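Local coordinates for cycloalternan-forming enzyme (Listeria monocytogenes serovar 1/2a, PDB 5F7U), which is a large multidomain protein of glycoside hydrolase family 31, with a TIM-barrel domain, accessory beta domains and a family 6 carbohydrate-binding module, at residues A[885-890]-A[930-935]. The protein carries 1 engineered substitution. Numbering follows the deposited sequence.
Sequences SVTIDG and AIVLNG
Asp889 turns its CG anti to its own carbonyl carbon (chi1 -66°), which swings the carboxylate back across to Ala930 although CB itself points away. Asp889 OD1 then accepts from Ala930 N at 2.8 Å in a nearly straight bond, the donor sitting above the carboxylate plane, while Asp889 N donates to Ala930 O. One residue thus grips both polar backbone atoms of Ala930 just where strand 885-888 ends and the chain turns. Thr887 has OG1 between its backbone N and carbonyl carbon (chi1 58°), 3.5 Å from Val932 CB, the two side chains lying side by side. This hydroxyl meets two waters: one also joins Gly890 N and Ala930 O, the other donates to Asn934 OD1. Asn934 OD1 also lies 3.2 Å from Ser885 OG, at best a weak hydrogen bond. The strand register puts Ser885, Thr887, Val932 and Asn934 on one partly exposed face.

Between the strands, Thr887 N to Val932 O and Val932 N to Thr887 O, each 2.9 Å, form the central hydrogen-bonded pair, and Asn934 N reaches Ser885 O. The other face is buried and apolar: Ile888 CG1 packs alongside Ile931 CG1 at 4.0 Å, and Val886 spreads its methyls toward Ile931 and Leu933. Val920 and Ala922 of strand 917-922, which belongs to a second sheet, cover this side. Strand 862-867 flanks 929-934, and 891-892 flanks 885-888. Strands 885-888 and 930-934 run antiparallel, their short segments 170° apart in direction; an antiparallel sheet with its apolar face packed on a second sheet is consistent with a beta-sandwich.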
# COMPACT_ATOMS: atom_id res chain seq x y z
N SER A 885 -18.51 39.16 -12.68
CA SER A 885 -18.04 38.95 -14.05
C SER A 885 -16.89 37.97 -14.05
O SER A 885 -16.27 37.71 -13.01
CB SER A 885 -17.59 40.27 -14.70
OG SER A 885 -16.43 40.78 -14.06
N VAL A 886 -16.62 37.39 -15.22
CA VAL A 886 -15.46 36.52 -15.42
C VAL A 886 -14.78 36.97 -16.69
O VAL A 886 -15.45 37.21 -17.69
CB VAL A 886 -15.84 35.02 -15.49
CG1 VAL A 886 -14.61 34.14 -15.71
CG2 VAL A 886 -16.54 34.58 -14.21
N THR A 887 -13.46 37.11 -16.65
CA THR A 887 -12.68 37.46 -17.83
C THR A 887 -11.68 36.36 -18.17
O THR A 887 -11.23 35.61 -17.30
CB THR A 887 -11.90 38.77 -17.65
OG1 THR A 887 -11.05 38.63 -16.51
CG2 THR A 887 -12.84 39.95 -17.45
N ILE A 888 -11.36 36.27 -19.46
CA ILE A 888 -10.28 35.42 -19.91
C ILE A 888 -9.42 36.32 -20.79
O ILE A 888 -9.92 36.90 -21.75
CB ILE A 888 -10.76 34.18 -20.69
CG1 ILE A 888 -11.70 33.33 -19.81
CG2 ILE A 888 -9.56 33.37 -21.16
CD1 ILE A 888 -12.20 32.04 -20.45
N ASP A 889 -8.15 36.45 -20.41
CA ASP A 889 -7.21 37.38 -21.06
C ASP A 889 -7.74 38.82 -21.09
O ASP A 889 -7.51 39.57 -22.05
CB ASP A 889 -6.79 36.86 -22.46
CG ASP A 889 -5.97 35.56 -22.38
OD1 ASP A 889 -5.33 35.32 -21.35
OD2 ASP A 889 -5.96 34.79 -23.38
N GLY A 890 -8.45 39.20 -20.02
CA GLY A 890 -9.03 40.55 -19.88
C GLY A 890 -10.39 40.75 -20.51
O GLY A 890 -11.06 41.75 -20.24
N ALA A 930 -5.30 33.69 -19.05
CA ALA A 930 -5.45 34.25 -17.71
C ALA A 930 -6.93 34.43 -17.36
O ALA A 930 -7.60 35.31 -17.91
CB ALA A 930 -4.69 35.58 -17.61
N ILE A 931 -7.44 33.58 -16.46
CA ILE A 931 -8.86 33.58 -16.08
C ILE A 931 -8.98 34.36 -14.77
O ILE A 931 -8.22 34.10 -13.84
CB ILE A 931 -9.42 32.14 -15.90
CG1 ILE A 931 -9.34 31.35 -17.22
CG2 ILE A 931 -10.85 32.16 -15.35
CD1 ILE A 931 -9.57 29.85 -17.05
N VAL A 932 -9.89 35.32 -14.72
CA VAL A 932 -10.14 36.05 -13.46
C VAL A 932 -11.63 36.01 -13.13
O VAL A 932 -12.47 36.36 -13.98
CB VAL A 932 -9.63 37.51 -13.51
CG1 VAL A 932 -9.88 38.20 -12.18
CG2 VAL A 932 -8.15 37.57 -13.84
N LEU A 933 -11.94 35.57 -11.91
CA LEU A 933 -13.30 35.66 -11.37
C LEU A 933 -13.37 36.91 -10.50
O LEU A 933 -12.60 37.05 -9.55
CB LEU A 933 -13.65 34.42 -10.53
CG LEU A 933 -13.90 33.07 -11.21
CD1 LEU A 933 -12.66 32.50 -11.89
CD2 LEU A 933 -14.36 32.08 -10.14
N ASN A 934 -14.30 37.80 -10.84
CA ASN A 934 -14.47 39.07 -10.10
C ASN A 934 -15.70 39.06 -9.22
O ASN A 934 -16.70 38.42 -9.54
CB ASN A 934 -14.59 40.25 -11.05
CG ASN A 934 -13.33 40.45 -11.88
OD1 ASN A 934 -13.36 40.32 -13.11
ND2 ASN A 934 -12.23 40.76 -11.21
N GLY A 935 -15.62 39.78 -8.11
CA GLY A 935 -16.75 39.91 -7.20
C GLY A 935 -17.07 38.66 -6.40
O GLY A 935 -18.20 38.51 -5.93
O HOH W 1 -8.67 37.85 -17.46
O HOH W 2 -10.87 40.78 -14.84